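Local coordinates for cephalosporin acylase (Bacillus halodurans, PDB 2NLZ), which is probably an N-terminal nucleophile hydrolase of the gamma-glutamyltranspeptidase family, perhaps acting as a cephalosporin acylase, at residues 292-302 and 489-498; 465-473 and 480-488. The protein carries 1 engineered substitution. One frame throughout, in Å; residues are numbered along the deposited sequence.

How the contacts relate
Contact 1 packs the start of helix 294-314 against helix 487-495. Contact 2, its centre about 12 Å from that of contact 1, is the antiparallel hairpin of strands 471-473 and 478-481, together with the turn that leads into the same helix 487-495. Along the chain the order is 292-302, 465-473, 480-488, 489-498, so the hairpin comes between the two partners of contact 1 and runs almost directly into the second. The contacts also touch: Gln300 probably hydrogen-bonds Trp471 NE1 through OE1, and the rings of Tyr297 and Phe485 meet edge-to-face. Helix 294-314 thus packs on both the hairpin and helix 487-495, and both contacts reach the second subunit.

Contact 1: 292-302 and 489-498; sequences DTVDTYHKQIE and IAQALVRRGH
Leu493 is the knob of this helix pair, seated in a hole formed by Val294, Tyr297, His298 and Ile301. Its two methyls divide the work: CD2 lies 3.9 Å from Val294 CG2, while CD1 meets the tip of Ile301. Branched aliphatic residues suit such a seam because each methyl can serve a different neighbour. Val294 CG2, set anti to the backbone N, also reaches Ala492 CB at 3.9 Å, where the short alanine side chain fits against the valine methyl. Near the start of the seam, Ile489 crosses Tyr297 at about a right angle, its CG2 3.7 Å from Tyr297 CD2.

The axes of helices 294-302 and 489-495 approach to 9.8 Å and cross at -59°, an inclined helix pair within the gamma-glutamyltranspeptidase family region. At its far end the seam turns polar. His298 ND1 and His498 NE2 share a hydrogen bond of 3.0 Å whose donor is not settled; the rings meet rim to rim, their planes 79° apart. With His298 CG anti to its own N (chi1 -177°), the imidazole extends between two neighbours: Arg496 NE lies 3.9 Å above the centre of one face, and Glu302 CG lies toward the rim of the opposite face.

A second shell sets these groups in place. Gly497 is the C' residue of a Schellman motif, its positive phi turning the chain so that His498 N bonds Leu493 O and the His498 side chain is directed at helix 294-302, its ring edge toward His298. Glu302 forms a salt bridge with Lys305, and Arg496 NE makes a weak bond to Glu343 O. Tyr297 OH donates to Asp292 OD1 at 2.9 Å, arriving from above the carboxylate plane, while Asp292 OD2 bonds Tyr12 of the fourth subunit. Leu493 also packs on Ile500 of strand 499-502.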
loop_
_atom_site.group_PDB
_atom_site.type_symbol
_atom_site.label_atom_id
_atom_site.label_comp_id
_atom_site.label_asym_id
_atom_site.label_seq_id
_atom_site.Cartn_x
_atom_site.Cartn_y
_atom_site.Cartn_z
ATOM N N ASP D 292 -15.869 -4.467 2.057
ATOM C CA ASP D 292 -15.247 -3.291 1.448
ATOM C C ASP D 292 -15.922 -2.835 0.154
ATOM O O ASP D 292 -15.291 -2.793 -0.897
ATOM C CB ASP D 292 -13.746 -3.529 1.240
ATOM C CG ASP D 292 -12.974 -3.616 2.559
ATOM O OD1 ASP D 292 -12.821 -2.571 3.245
ATOM O OD2 ASP D 292 -12.509 -4.731 2.904
ATOM N N THR D 293 -17.214 -2.515 0.242
ATOM C CA THR D 293 -17.954 -1.843 -0.834
ATOM C C THR D 293 -18.466 -0.493 -0.326
ATOM O O THR D 293 -18.646 -0.291 0.883
ATOM C CB THR D 293 -19.168 -2.672 -1.374
ATOM O OG1 THR D 293 -20.250 -2.645 -0.433
ATOM C CG2 THR D 293 -18.790 -4.116 -1.660
ATOM N N VAL D 294 -18.709 0.426 -1.252
ATOM C CA VAL D 294 -19.276 1.719 -0.903
ATOM C C VAL D 294 -20.686 1.532 -0.323
ATOM O O VAL D 294 -21.083 2.230 0.607
ATOM C CB VAL D 294 -19.273 2.683 -2.122
ATOM C CG1 VAL D 294 -19.910 2.030 -3.369
ATOM C CG2 VAL D 294 -19.950 4.006 -1.782
ATOM N N ASP D 295 -21.414 0.556 -0.868
ATOM C CA ASP D 295 -22.759 0.223 -0.426
ATOM C C ASP D 295 -22.766 -0.077 1.075
ATOM O O ASP D 295 -23.536 0.534 1.842
ATOM C CB ASP D 295 -23.269 -0.984 -1.223
ATOM C CG ASP D 295 -24.598 -1.503 -0.712
ATOM O OD1 ASP D 295 -25.632 -0.848 -0.972
ATOM O OD2 ASP D 295 -24.597 -2.569 -0.057
ATOM N N THR D 296 -21.882 -0.997 1.473
ATOM C CA THR D 296 -21.789 -1.476 2.851
ATOM C C THR D 296 -21.500 -0.353 3.826
ATOM O O THR D 296 -22.254 -0.183 4.784
ATOM C CB THR D 296 -20.730 -2.571 3.010
ATOM O OG1 THR D 296 -20.999 -3.626 2.085
ATOM C CG2 THR D 296 -20.770 -3.140 4.408
ATOM N N TYR D 297 -20.437 0.418 3.577
ATOM C CA TYR D 297 -20.088 1.545 4.456
ATOM C C TYR D 297 -21.218 2.560 4.533
ATOM O O TYR D 297 -21.507 3.074 5.606
ATOM C CB TYR D 297 -18.776 2.230 4.047
ATOM C CG TYR D 297 -17.532 1.421 4.361
ATOM C CD1 TYR D 297 -17.052 1.310 5.676
ATOM C CD2 TYR D 297 -16.821 0.773 3.345
ATOM C CE1 TYR D 297 -15.903 0.552 5.974
ATOM C CE2 TYR D 297 -15.673 0.021 3.627
ATOM C CZ TYR D 297 -15.216 -0.085 4.941
ATOM O OH TYR D 297 -14.075 -0.825 5.209
ATOM N N HIS D 298 -21.877 2.814 3.406
ATOM C CA HIS D 298 -22.997 3.757 3.376
ATOM C C HIS D 298 -24.106 3.354 4.333
ATOM O O HIS D 298 -24.494 4.142 5.206
ATOM C CB HIS D 298 -23.558 3.905 1.964
ATOM C CG HIS D 298 -24.668 4.906 1.854
ATOM N ND1 HIS D 298 -24.477 6.257 2.050
ATOM C CD2 HIS D 298 -25.978 4.752 1.544
ATOM C CE1 HIS D 298 -25.621 6.894 1.874
ATOM N NE2 HIS D 298 -26.550 6.002 1.572
ATOM N N LYS D 299 -24.599 2.125 4.175
ATOM C CA LYS D 299 -25.654 1.613 5.048
ATOM C C LYS D 299 -25.212 1.592 6.523
ATOM O O LYS D 299 -25.974 2.021 7.395
ATOM C CB LYS D 299 -26.139 0.242 4.573
ATOM C CG LYS D 299 -26.891 0.286 3.248
ATOM C CD LYS D 299 -26.960 -1.098 2.610
ATOM C CE LYS D 299 -27.753 -1.077 1.320
ATOM N NZ LYS D 299 -27.683 -2.404 0.655
ATOM N N GLN D 300 -23.985 1.127 6.788
ATOM C CA GLN D 300 -23.405 1.203 8.130
ATOM C C GLN D 300 -23.580 2.608 8.678
ATOM O O GLN D 300 -24.310 2.802 9.647
ATOM C CB GLN D 300 -21.906 0.865 8.131
ATOM C CG GLN D 300 -21.560 -0.603 8.031
ATOM C CD GLN D 300 -20.065 -0.877 8.162
ATOM O OE1 GLN D 300 -19.258 -0.262 7.481
ATOM N NE2 GLN D 300 -19.698 -1.816 9.029
ATOM N N ILE D 301 -22.928 3.575 8.028
ATOM C CA ILE D 301 -22.887 4.988 8.459
ATOM C C ILE D 301 -24.283 5.624 8.596
ATOM O O ILE D 301 -24.561 6.323 9.573
ATOM C CB ILE D 301 -21.970 5.849 7.519
ATOM C CG1 ILE D 301 -20.513 5.407 7.628
ATOM C CG2 ILE D 301 -22.039 7.331 7.847
ATOM C CD1 ILE D 301 -19.660 5.784 6.427
ATOM N N GLU D 302 -25.168 5.355 7.639
ATOM C CA GLU D 302 -26.524 5.898 7.713
ATOM C C GLU D 302 -27.339 5.364 8.886
ATOM O O GLU D 302 -27.962 6.145 9.604
ATOM C CB GLU D 302 -27.267 5.687 6.401
ATOM C CG GLU D 302 -26.655 6.425 5.220
ATOM C CD GLU D 302 -26.793 7.939 5.302
ATOM O OE1 GLU D 302 -26.067 8.588 6.093
ATOM O OE2 GLU D 302 -27.622 8.482 4.541
ATOM N N ILE D 489 -13.283 4.260 -2.015
ATOM C CA ILE D 489 -14.553 4.150 -1.291
ATOM C C ILE D 489 -14.898 5.446 -0.566
ATOM O O ILE D 489 -16.042 5.923 -0.623
ATOM C CB ILE D 489 -14.557 2.949 -0.319
ATOM C CG1 ILE D 489 -14.650 1.646 -1.125
ATOM C CG2 ILE D 489 -15.724 3.057 0.673
ATOM C CD1 ILE D 489 -14.278 0.392 -0.364
ATOM N N ALA D 490 -13.897 6.025 0.085
ATOM C CA ALA D 490 -14.048 7.315 0.739
ATOM C C ALA D 490 -14.604 8.349 -0.221
ATOM O O ALA D 490 -15.609 9.005 0.073
ATOM C CB ALA D 490 -12.729 7.783 1.285
ATOM N N GLN D 491 -13.959 8.480 -1.377
ATOM C CA GLN D 491 -14.381 9.469 -2.362
ATOM C C GLN D 491 -15.726 9.152 -3.033
ATOM O O GLN D 491 -16.444 10.064 -3.439
ATOM C CB GLN D 491 -13.275 9.699 -3.376
ATOM C CG GLN D 491 -12.212 10.622 -2.846
ATOM C CD GLN D 491 -10.956 10.579 -3.678
ATOM O OE1 GLN D 491 -10.763 9.667 -4.485
ATOM N NE2 GLN D 491 -10.086 11.565 -3.488
ATOM N N ALA D 492 -16.069 7.870 -3.119
ATOM C CA ALA D 492 -17.382 7.478 -3.597
ATOM C C ALA D 492 -18.462 7.867 -2.577
ATOM O O ALA D 492 -19.589 8.213 -2.952
ATOM C CB ALA D 492 -17.418 5.987 -3.908
ATOM N N LEU D 493 -18.103 7.841 -1.295
ATOM C CA LEU D 493 -19.002 8.280 -0.224
ATOM C C LEU D 493 -19.245 9.780 -0.267
ATOM O O LEU D 493 -20.323 10.244 0.099
ATOM C CB LEU D 493 -18.449 7.894 1.142
ATOM C CG LEU D 493 -18.521 6.411 1.478
ATOM C CD1 LEU D 493 -17.738 6.130 2.741
ATOM C CD2 LEU D 493 -19.964 5.974 1.625
ATOM N N VAL D 494 -18.239 10.528 -0.715
ATOM C CA VAL D 494 -18.341 11.990 -0.836
ATOM C C VAL D 494 -19.304 12.398 -1.962
ATOM O O VAL D 494 -20.084 13.353 -1.817
ATOM C CB VAL D 494 -16.950 12.647 -1.059
ATOM C CG1 VAL D 494 -17.066 14.166 -1.138
ATOM C CG2 VAL D 494 -16.004 12.262 0.047
ATOM N N ARG D 495 -19.249 11.655 -3.068
ATOM C CA ARG D 495 -20.155 11.856 -4.185
ATOM C C ARG D 495 -21.588 11.534 -3.774
ATOM O O ARG D 495 -22.529 12.070 -4.346
ATOM C CB ARG D 495 -19.729 11.008 -5.383
ATOM C CG ARG D 495 -18.589 11.608 -6.182
ATOM C CD ARG D 495 -18.276 10.785 -7.413
ATOM N NE ARG D 495 -17.096 9.936 -7.239
ATOM C CZ ARG D 495 -17.126 8.615 -7.088
ATOM N NH1 ARG D 495 -18.284 7.961 -7.075
ATOM N NH2 ARG D 495 -15.982 7.953 -6.945
ATOM N N ARG D 496 -21.743 10.675 -2.767
ATOM C CA ARG D 496 -23.057 10.364 -2.200
ATOM C C ARG D 496 -23.442 11.320 -1.067
ATOM O O ARG D 496 -24.439 11.113 -0.373
ATOM C CB ARG D 496 -23.126 8.909 -1.738
ATOM C CG ARG D 496 -23.192 7.921 -2.888
ATOM C CD ARG D 496 -22.990 6.512 -2.386
ATOM N NE ARG D 496 -24.227 5.891 -1.921
ATOM C CZ ARG D 496 -24.730 4.766 -2.422
ATOM N NH1 ARG D 496 -24.099 4.132 -3.408
ATOM N NH2 ARG D 496 -25.859 4.265 -1.933
ATOM N N GLY D 497 -22.649 12.368 -0.878
ATOM C CA GLY D 497 -23.059 13.459 0.002
ATOM C C GLY D 497 -22.366 13.561 1.344
ATOM O O GLY D 497 -22.474 14.591 2.017
ATOM N N HIS D 498 -21.656 12.503 1.731
ATOM C CA HIS D 498 -20.961 12.471 3.017
ATOM C C HIS D 498 -19.806 13.458 3.061
ATOM O O HIS D 498 -18.989 13.509 2.136
ATOM C CB HIS D 498 -20.420 11.070 3.307
ATOM C CG HIS D 498 -21.482 10.038 3.518
ATOM N ND1 HIS D 498 -22.116 9.858 4.728
ATOM C CD2 HIS D 498 -22.008 9.117 2.679
ATOM C CE1 HIS D 498 -22.989 8.872 4.624
ATOM N NE2 HIS D 498 -22.944 8.407 3.390
#

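Contact 2: 465-473 and 480-488; sequences ALDAPRWQW and QVEPTFPVD
Gln480 and Gln472 form the hydrogen-bonded pair of this antiparallel hairpin. Gln472 N donates to Gln480 O at 2.7 Å, and Gln480 N returns a bond to Gln472 O. Their side chains run side by side on one face of the sheet, the amide planes 80° apart. Val481, opposite Trp471 in the non-hydrogen-bonded pair, turns to the other face, where its CG1 packs 3.9 Å from Trp471 CB; the same methyl sits over the centre of the Phe485 ring.

Glu482 grips Arg470 from two levels. Its backbone N bonds Arg470 O at 3.1 Å, in line with the carbonyl (171° at the oxygen). The extended side chain lies alongside Arg470, which brings OE2 within 2.7 Å of Arg470 N in a weak, bent bond. The two charged groups have other mates: Glu482 OE1 forms a salt bridge with Arg531, and Arg470 NH2 one with Glu529. Were Glu482 shortened to an alanine, Arg531 would probably lose its carboxylate mate and the Arg470 N-H this acceptor.

Glu482 also opens a type I turn, closed by Phe485 N bonding Glu482 O. Pro483 suits its second position, which calls for a phi near -60°. At the third, Thr484 lays CG2 3.9 Å from Pro469 CB. Pro486 then takes the N-cap position of helix 487-495, its CD 4.2 Å from Pro469 CG and over the Phe485 face opposite Val481. Backbone bonds thus set the register, Glu482 N to Arg470 O carrying the pairing just beyond the strands; with Glu482 O engaged by Phe485 N, the side-chain OE2 accepts Arg470 N weakly, and the buried carboxylate, paired with Arg531, probably stays ionised.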
loop_
_atom_site.group_PDB
_atom_site.type_symbol
_atom_site.label_atom_id
_atom_site.label_comp_id
_atom_site.label_asym_id
_atom_site.label_seq_id
_atom_site.Cartn_x
_atom_site.Cartn_y
_atom_site.Cartn_z
ATOM N N ALA D 465 -10.551 -8.139 12.859
ATOM C CA ALA D 465 -11.717 -7.278 13.089
ATOM C C ALA D 465 -11.278 -5.963 13.698
ATOM O O ALA D 465 -11.840 -4.911 13.395
ATOM C CB ALA D 465 -12.737 -7.957 13.978
ATOM N N LEU D 466 -10.264 -6.049 14.551
ATOM C CA LEU D 466 -9.660 -4.893 15.200
ATOM C C LEU D 466 -8.693 -4.126 14.284
ATOM O O LEU D 466 -8.648 -2.902 14.328
ATOM C CB LEU D 466 -8.938 -5.353 16.465
ATOM C CG LEU D 466 -9.640 -5.229 17.813
ATOM C CD1 LEU D 466 -11.119 -5.055 17.678
ATOM C CD2 LEU D 466 -9.321 -6.432 18.626
ATOM N N ASP D 467 -7.923 -4.854 13.473
ATOM C CA ASP D 467 -7.008 -4.262 12.480
ATOM C C ASP D 467 -7.717 -3.394 11.448
ATOM O O ASP D 467 -7.161 -2.385 11.015
ATOM C CB ASP D 467 -6.250 -5.357 11.717
ATOM C CG ASP D 467 -5.268 -6.113 12.587
ATOM O OD1 ASP D 467 -4.799 -5.540 13.599
ATOM O OD2 ASP D 467 -4.967 -7.282 12.253
ATOM N N ALA D 468 -8.924 -3.821 11.053
ATOM C CA ALA D 468 -9.734 -3.186 10.008
ATOM C C ALA D 468 -9.875 -1.670 10.188
ATOM O O ALA D 468 -10.085 -1.192 11.310
ATOM C CB ALA D 468 -11.101 -3.842 9.940
ATOM N N PRO D 469 -9.739 -0.913 9.078
ATOM C CA PRO D 469 -9.844 0.550 9.086
ATOM C C PRO D 469 -11.209 0.995 9.574
ATOM O O PRO D 469 -12.198 0.291 9.353
ATOM C CB PRO D 469 -9.658 0.931 7.617
ATOM C CG PRO D 469 -9.950 -0.335 6.843
ATOM C CD PRO D 469 -9.467 -1.435 7.726
ATOM N N ARG D 470 -11.256 2.145 10.234
ATOM C CA ARG D 470 -12.463 2.560 10.927
ATOM C C ARG D 470 -12.993 3.898 10.474
ATOM O O ARG D 470 -12.240 4.786 10.099
ATOM C CB ARG D 470 -12.239 2.581 12.439
ATOM C CG ARG D 470 -12.112 1.190 13.056
ATOM C CD ARG D 470 -11.643 1.270 14.490
ATOM N NE ARG D 470 -11.131 -0.005 14.976
ATOM C CZ ARG D 470 -10.335 -0.142 16.038
ATOM N NH1 ARG D 470 -9.955 0.929 16.730
ATOM N NH2 ARG D 470 -9.912 -1.355 16.406
ATOM N N TRP D 471 -14.311 4.024 10.511
ATOM C CA TRP D 471 -14.970 5.294 10.297
ATOM C C TRP D 471 -15.666 5.707 11.584
ATOM O O TRP D 471 -15.955 4.856 12.434
ATOM C CB TRP D 471 -15.998 5.169 9.173
ATOM C CG TRP D 471 -16.967 4.067 9.411
ATOM C CD1 TRP D 471 -16.883 2.782 8.943
ATOM C CD2 TRP D 471 -18.166 4.134 10.195
ATOM N NE1 TRP D 471 -17.957 2.052 9.388
ATOM C CE2 TRP D 471 -18.755 2.859 10.159
ATOM C CE3 TRP D 471 -18.793 5.149 10.922
ATOM C CZ2 TRP D 471 -19.940 2.574 10.826
ATOM C CZ3 TRP D 471 -19.973 4.860 11.591
ATOM C CH2 TRP D 471 -20.533 3.587 11.537
ATOM N N GLN D 472 -15.929 7.008 11.727
ATOM C CA GLN D 472 -16.818 7.491 12.781
ATOM C C GLN D 472 -17.544 8.779 12.429
ATOM O O GLN D 472 -16.936 9.731 11.953
ATOM C CB GLN D 472 -16.109 7.613 14.132
ATOM C CG GLN D 472 -15.139 8.753 14.297
ATOM C CD GLN D 472 -14.764 8.941 15.750
ATOM O OE1 GLN D 472 -15.634 8.996 16.625
ATOM N NE2 GLN D 472 -13.468 9.025 16.021
ATOM N N TRP D 473 -18.855 8.783 12.662
ATOM C CA TRP D 473 -19.699 9.958 12.436
ATOM C C TRP D 473 -19.608 10.934 13.613
ATOM O O TRP D 473 -19.610 10.512 14.765
ATOM C CB TRP D 473 -21.149 9.512 12.231
ATOM C CG TRP D 473 -22.144 10.595 12.383
ATOM C CD1 TRP D 473 -22.520 11.491 11.440
ATOM C CD2 TRP D 473 -22.892 10.903 13.555
ATOM N NE1 TRP D 473 -23.466 12.342 11.943
ATOM C CE2 TRP D 473 -23.710 12.004 13.245
ATOM C CE3 TRP D 473 -22.946 10.359 14.838
ATOM C CZ2 TRP D 473 -24.578 12.573 14.174
ATOM C CZ3 TRP D 473 -23.812 10.925 15.760
ATOM C CH2 TRP D 473 -24.615 12.022 15.423
ATOM N N GLN D 480 -15.537 11.093 10.024
ATOM C CA GLN D 480 -14.086 10.927 10.029
ATOM C C GLN D 480 -13.701 9.501 9.658
ATOM O O GLN D 480 -14.342 8.552 10.127
ATOM C CB GLN D 480 -13.541 11.234 11.411
ATOM C CG GLN D 480 -13.964 12.594 11.933
ATOM C CD GLN D 480 -13.292 12.969 13.237
ATOM O OE1 GLN D 480 -12.951 14.127 13.456
ATOM N NE2 GLN D 480 -13.105 11.993 14.110
ATOM N N VAL D 481 -12.673 9.344 8.813
ATOM C CA VAL D 481 -12.112 8.009 8.511
ATOM C C VAL D 481 -10.601 7.929 8.756
ATOM O O VAL D 481 -9.920 8.953 8.864
ATOM C CB VAL D 481 -12.437 7.519 7.070
ATOM C CG1 VAL D 481 -13.950 7.478 6.837
ATOM C CG2 VAL D 481 -11.721 8.379 5.997
ATOM N N GLU D 482 -10.089 6.703 8.843
ATOM C CA GLU D 482 -8.669 6.457 9.100
ATOM C C GLU D 482 -7.811 6.582 7.850
ATOM O O GLU D 482 -8.298 6.363 6.741
ATOM C CB GLU D 482 -8.487 5.065 9.701
ATOM C CG GLU D 482 -8.781 5.003 11.186
ATOM C CD GLU D 482 -8.348 3.702 11.826
ATOM O OE1 GLU D 482 -7.283 3.700 12.495
ATOM O OE2 GLU D 482 -9.071 2.694 11.656
ATOM N N PRO D 483 -6.518 6.917 8.021
ATOM C CA PRO D 483 -5.580 7.004 6.894
ATOM C C PRO D 483 -5.587 5.749 6.024
ATOM O O PRO D 483 -5.259 5.808 4.836
ATOM C CB PRO D 483 -4.224 7.122 7.587
ATOM C CG PRO D 483 -4.517 7.746 8.878
ATOM C CD PRO D 483 -5.859 7.246 9.298
ATOM N N THR D 484 -5.976 4.633 6.637
ATOM C CA THR D 484 -5.959 3.324 6.009
ATOM C C THR D 484 -7.352 2.951 5.475
ATOM O O THR D 484 -7.531 1.885 4.886
ATOM C CB THR D 484 -5.389 2.268 6.994
ATOM O OG1 THR D 484 -5.548 0.951 6.457
ATOM C CG2 THR D 484 -6.090 2.358 8.353
ATOM N N PHE D 485 -8.329 3.837 5.667
ATOM C CA PHE D 485 -9.634 3.690 5.017
ATOM C C PHE D 485 -9.455 3.823 3.508
ATOM O O PHE D 485 -8.879 4.809 3.040
ATOM C CB PHE D 485 -10.614 4.752 5.506
ATOM C CG PHE D 485 -12.039 4.474 5.144
ATOM C CD1 PHE D 485 -12.569 4.917 3.936
ATOM C CD2 PHE D 485 -12.861 3.779 6.017
ATOM C CE1 PHE D 485 -13.899 4.654 3.593
ATOM C CE2 PHE D 485 -14.186 3.516 5.689
ATOM C CZ PHE D 485 -14.703 3.951 4.468
ATOM N N PRO D 486 -9.936 2.825 2.748
ATOM C CA PRO D 486 -9.760 2.783 1.303
ATOM C C PRO D 486 -10.279 4.054 0.595
ATOM O O PRO D 486 -11.451 4.445 0.753
ATOM C CB PRO D 486 -10.527 1.522 0.889
ATOM C CG PRO D 486 -11.412 1.199 2.040
ATOM C CD PRO D 486 -10.691 1.666 3.244
ATOM N N VAL D 487 -9.379 4.681 -0.167
ATOM C CA VAL D 487 -9.562 6.038 -0.691
ATOM C C VAL D 487 -10.627 6.115 -1.775
ATOM O O VAL D 487 -11.411 7.066 -1.802
ATOM C CB VAL D 487 -8.217 6.632 -1.202
ATOM C CG1 VAL D 487 -8.405 8.033 -1.770
ATOM C CG2 VAL D 487 -7.171 6.656 -0.086
ATOM N N ASP D 488 -10.671 5.119 -2.654
ATOM C CA ASP D 488 -11.705 5.070 -3.682
ATOM C C ASP D 488 -13.104 5.078 -3.057
ATOM O O ASP D 488 -13.984 5.817 -3.511
ATOM C CB ASP D 488 -11.534 3.848 -4.586
ATOM C CG ASP D 488 -12.673 3.704 -5.573
ATOM O OD1 ASP D 488 -13.369 2.666 -5.521
ATOM O OD2 ASP D 488 -12.893 4.645 -6.371
#